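Local coordinates for protein deoxyribodipyrimidine photo-lyase (Oryza sativa Japonica Group, PDB 3UMV) that uses light energy and a bound FAD cofactor to split cyclobutane pyrimidine dimers in UV-damaged DNA back into separate pyrimidines, at residues A[376-379]-A[380-384]; A[473-476]-A[477-480]. All coordinates share one frame; numbering follows the deposited sequence.

How the interactions relate
Both interactions lie within single helices of the FAD-binding, largely helical part of the photolyase, and their centres are about 9 Å apart. Interaction 1 comes first along the chain, at the start of helix 376-388; interaction 2 follows in helix 472-489, near the C-terminal end of the modelled chain. The two helices pack against each other: E384 OE2 and Y475 OH, 2.6 Å apart, form a probable hydrogen bond, and A380 O meets V479 CG1 at 3.3 Å. Interaction 1 contains W378, one of three tryptophans predicted to relay electrons, whose side chain is about 9 Å from the FAD, whereas interaction 2 packs on helix 376-388 through Y475, Y478 and V479.

Interaction 1: A[376-379]-A[380-384]; sequences PLWN and ASQLE. With URE (urea), chain J.
CB of Q382 sits over one face of the W378 indole, one helical turn farther along, and the rest of the side chain runs on past the ring's edge. This CB rests 3.6 Å from CZ3 of W378 and makes a CH-pi contact with the six-membered ring, 4.0 Å from the centroid and 29° off the normal. CG already passes outside the rim, off the CZ3-CH2 edge. A bend at chi2 then keeps the amide beside the indole, and OE1 of Q382 stands 3.7 Å from CH2 of W378. Amide and ring planes are only 12° apart, the two side chains pointing the same way. OE1 accepts a hydrogen bond from NE1 of W399 and NE2 donates to the carbonyl of E369, which fixes the rotation of the amide.

The carbonyl of W378 takes two donors. Q382 N completes the helical bond at 3.0 Å, while the S381 hydroxyl donates a hydrogen bond from OG to W378 O at 2.7 Å, lying in the carbonyl plane on a lone pair. With chi1 at 70°, S381 turns its OG back along the helix to that oxygen, which satisfies a buried hydroxyl.

W378, W399 and W406 are predicted to carry electrons as tryptophanyl radicals. The W378 ring meets W399 with nearly parallel planes and W406 edge-to-face, and its NE1 donates to W399 O. Q382 and W378 thus both bond to W399 while packing on each other, so this helical turn probably helps set the spacing of the tryptophans, and the polar amide beside the indole could modestly tune its electronic environment.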
loop_
_atom_site.group_PDB
_atom_site.type_symbol
_atom_site.label_atom_id
_atom_site.label_comp_id
_atom_site.label_asym_id
_atom_site.label_seq_id
_atom_site.Cartn_x
_atom_site.Cartn_y
_atom_site.Cartn_z
ATOM N N PRO A 376 20.266 21.054 4.463
ATOM C CA PRO A 376 20.205 20.732 3.037
ATOM C C PRO A 376 19.943 19.253 2.771
ATOM O O PRO A 376 19.405 18.932 1.723
ATOM C CB PRO A 376 21.593 21.128 2.525
ATOM C CG PRO A 376 22.464 21.026 3.714
ATOM C CD PRO A 376 21.623 21.452 4.879
ATOM N N LEU A 377 20.328 18.389 3.702
ATOM C CA LEU A 377 20.039 16.966 3.595
ATOM C C LEU A 377 18.520 16.733 3.712
ATOM O O LEU A 377 17.938 16.002 2.917
ATOM C CB LEU A 377 20.804 16.175 4.648
ATOM C CG LEU A 377 20.508 14.670 4.648
ATOM C CD1 LEU A 377 20.756 14.048 3.262
ATOM C CD2 LEU A 377 21.331 13.973 5.713
ATOM N N TRP A 378 17.882 17.399 4.670
ATOM C CA TRP A 378 16.438 17.275 4.826
ATOM C C TRP A 378 15.726 17.845 3.609
ATOM O O TRP A 378 14.831 17.219 3.047
ATOM C CB TRP A 378 15.951 17.961 6.103
ATOM C CG TRP A 378 14.526 17.579 6.372
ATOM C CD1 TRP A 378 14.099 16.520 7.129
ATOM C CD2 TRP A 378 13.344 18.183 5.814
ATOM N NE1 TRP A 378 12.731 16.446 7.102
ATOM C CE2 TRP A 378 12.235 17.456 6.313
ATOM C CE3 TRP A 378 13.113 19.280 4.965
ATOM C CZ2 TRP A 378 10.915 17.769 5.969
ATOM C CZ3 TRP A 378 11.801 19.604 4.640
ATOM C CH2 TRP A 378 10.716 18.850 5.149
ATOM N N ASN A 379 16.144 19.036 3.186
ATOM C CA ASN A 379 15.563 19.628 1.998
ATOM C C ASN A 379 15.620 18.690 0.802
ATOM O O ASN A 379 14.654 18.603 0.046
ATOM C CB ASN A 379 16.270 20.944 1.637
ATOM C CG ASN A 379 16.027 22.053 2.639
ATOM O OD1 ASN A 379 16.756 23.050 2.645
ATOM N ND2 ASN A 379 15.017 21.904 3.487
ATOM N N ALA A 380 16.753 18.003 0.626
ATOM C CA ALA A 380 16.929 17.064 -0.481
ATOM C C ALA A 380 15.927 15.915 -0.397
ATOM O O ALA A 380 15.346 15.525 -1.397
ATOM C CB ALA A 380 18.398 16.523 -0.523
ATOM N N SER A 381 15.726 15.386 0.804
ATOM C CA SER A 381 14.794 14.279 0.981
ATOM C C SER A 381 13.370 14.726 0.660
ATOM O O SER A 381 12.628 14.018 -0.014
ATOM C CB SER A 381 14.897 13.674 2.384
ATOM O OG SER A 381 14.410 14.537 3.395
ATOM N N GLN A 382 13.008 15.930 1.100
ATOM C CA GLN A 382 11.695 16.470 0.769
ATOM C C GLN A 382 11.506 16.672 -0.734
ATOM O O GLN A 382 10.454 16.338 -1.278
ATOM C CB GLN A 382 11.439 17.768 1.552
ATOM C CG GLN A 382 10.170 18.490 1.162
ATOM C CD GLN A 382 8.904 17.768 1.589
ATOM O OE1 GLN A 382 8.920 16.929 2.491
ATOM N NE2 GLN A 382 7.796 18.097 0.942
ATOM N N LEU A 383 12.532 17.191 -1.415
ATOM C CA LEU A 383 12.439 17.416 -2.853
ATOM C C LEU A 383 12.406 16.119 -3.647
ATOM O O LEU A 383 11.785 16.060 -4.713
ATOM C CB LEU A 383 13.597 18.289 -3.340
ATOM C CG LEU A 383 13.523 19.731 -2.828
ATOM C CD1 LEU A 383 14.841 20.456 -3.042
ATOM C CD2 LEU A 383 12.366 20.498 -3.474
ATOM N N GLU A 384 13.075 15.084 -3.142
ATOM C CA GLU A 384 13.053 13.796 -3.818
ATOM C C GLU A 384 11.609 13.311 -3.831
ATOM O O GLU A 384 11.095 12.922 -4.870
ATOM C CB GLU A 384 13.981 12.774 -3.160
ATOM C CG GLU A 384 14.096 11.462 -3.966
ATOM C CD GLU A 384 14.987 10.416 -3.315
ATOM O OE1 GLU A 384 15.598 9.629 -4.065
ATOM O OE2 GLU A 384 15.078 10.357 -2.071
HETATM C C URE J . 14.514 5.867 -4.497
HETATM O O URE J . 14.206 6.984 -4.080
HETATM N N1 URE J . 15.776 5.535 -4.656
HETATM N N2 URE J . 13.579 5.064 -4.939
#

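Interaction 2: A[473-476]-A[477-480]; sequences DAYI and SYVK
The carbonyl oxygen of D473 is held from two directions. S477 N donates to D473 O at 2.9 Å with an N-H...O angle of 164°, and a water donates to the same oxygen at 2.7 Å. That water is also hydrogen-bonded to the S477 hydroxyl, OG lying 2.9 Å from it, so serine and carbonyl share a solvent bridge as well as the backbone bond. The OG sits beside its own backbone N (chi1 -65°), a position that brings it back over the preceding turn, within reach of the water. Three more backbone bonds continue the helix, including V479 N to Y475 O.

A different side of the helix carries the apolar contacts. V479 sends CG2 over one face of the Y475 ring, in a CH-pi contact 18° off the normal; the methyl is displaced toward the hydroxyl end, and its closest ring atom is CZ of Y475 at 3.8 Å. The same methyl lies 3.4 Å from Y475 O, filling the angle between ring and backbone. Y478 approaches obliquely on the same side of the ring plane, its CD1 4.3 Å from CD2 of Y475, and the edge of its ring also faces the Y475 carbonyl.

The polar tip of Y475 is bonded to E384 OE2 on helix 376-388, and its ring touches L377 and A380 of that helix and P275 and T276 of a loop. V479 packs on L383, and Y478 meets E384 and P278, close to a urea site. Helix 472-489 thus packs against helix 376-388 through its tyrosines and valine, while D473 and K480 are exposed.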
loop_
_atom_site.group_PDB
_atom_site.type_symbol
_atom_site.label_atom_id
_atom_site.label_comp_id
_atom_site.label_asym_id
_atom_site.label_seq_id
_atom_site.Cartn_x
_atom_site.Cartn_y
_atom_site.Cartn_z
ATOM N N ASP A 473 26.680 14.695 0.318
ATOM C CA ASP A 473 26.748 15.703 -0.733
ATOM C C ASP A 473 26.348 15.136 -2.092
ATOM O O ASP A 473 25.743 15.835 -2.914
ATOM C CB ASP A 473 28.147 16.328 -0.797
ATOM C CG ASP A 473 28.487 17.115 0.456
ATOM O OD1 ASP A 473 27.551 17.485 1.204
ATOM O OD2 ASP A 473 29.686 17.370 0.690
ATOM N N ALA A 474 26.677 13.865 -2.321
ATOM C CA ALA A 474 26.287 13.195 -3.550
ATOM C C ALA A 474 24.763 13.054 -3.633
ATOM O O ALA A 474 24.171 13.280 -4.686
ATOM C CB ALA A 474 26.986 11.832 -3.672
ATOM N N TYR A 475 24.124 12.711 -2.519
ATOM C CA TYR A 475 22.670 12.610 -2.498
ATOM C C TYR A 475 22.045 13.962 -2.769
ATOM O O TYR A 475 21.108 14.087 -3.547
ATOM C CB TYR A 475 22.179 12.073 -1.155
ATOM C CG TYR A 475 20.674 12.011 -1.028
ATOM C CD1 TYR A 475 19.995 12.879 -0.181
ATOM C CD2 TYR A 475 19.931 11.073 -1.736
ATOM C CE1 TYR A 475 18.631 12.819 -0.041
ATOM C CE2 TYR A 475 18.557 11.007 -1.604
ATOM C CZ TYR A 475 17.911 11.890 -0.755
ATOM O OH TYR A 475 16.559 11.853 -0.587
ATOM N N ILE A 476 22.578 14.983 -2.116
ATOM C CA ILE A 476 22.084 16.333 -2.316
ATOM C C ILE A 476 22.187 16.771 -3.778
ATOM O O ILE A 476 21.211 17.283 -4.331
ATOM C CB ILE A 476 22.784 17.319 -1.383
ATOM C CG1 ILE A 476 22.337 17.053 0.057
ATOM C CG2 ILE A 476 22.456 18.751 -1.779
ATOM C CD1 ILE A 476 23.214 17.718 1.088
ATOM N N SER A 477 23.348 16.532 -4.399
ATOM C CA SER A 477 23.574 16.832 -5.817
ATOM C C SER A 477 22.611 16.097 -6.736
ATOM O O SER A 477 22.079 16.679 -7.684
ATOM C CB SER A 477 25.008 16.465 -6.224
ATOM O OG SER A 477 25.947 17.268 -5.544
ATOM N N TYR A 478 22.428 14.805 -6.462
ATOM C CA TYR A 478 21.500 13.949 -7.193
ATOM C C TYR A 478 20.060 14.463 -7.140
ATOM O O TYR A 478 19.366 14.490 -8.151
ATOM C CB TYR A 478 21.587 12.526 -6.643
ATOM C CG TYR A 478 20.385 11.661 -6.917
ATOM C CD1 TYR A 478 19.401 11.483 -5.952
ATOM C CD2 TYR A 478 20.237 11.018 -8.132
ATOM C CE1 TYR A 478 18.297 10.685 -6.199
ATOM C CE2 TYR A 478 19.147 10.227 -8.394
ATOM C CZ TYR A 478 18.180 10.061 -7.432
ATOM O OH TYR A 478 17.098 9.262 -7.711
ATOM N N VAL A 479 19.608 14.885 -5.966
ATOM C CA VAL A 479 18.260 15.441 -5.881
ATOM C C VAL A 479 18.150 16.790 -6.600
ATOM O O VAL A 479 17.162 17.054 -7.288
ATOM C CB VAL A 479 17.759 15.578 -4.440
ATOM C CG1 VAL A 479 16.379 16.215 -4.433
ATOM C CG2 VAL A 479 17.695 14.210 -3.753
ATOM N N LYS A 480 19.161 17.639 -6.443
ATOM C CA LYS A 480 19.192 18.917 -7.155
ATOM C C LYS A 480 18.971 18.698 -8.653
ATOM O O LYS A 480 18.169 19.386 -9.278
ATOM C CB LYS A 480 20.519 19.640 -6.913
ATOM C CG LYS A 480 20.552 21.071 -7.435
ATOM C CD LYS A 480 21.934 21.441 -7.959
ATOM C CE LYS A 480 23.020 21.192 -6.919
ATOM N NZ LYS A 480 24.389 21.458 -7.460
HETATM O O HOH W 1 26.029 18.512 -2.944
#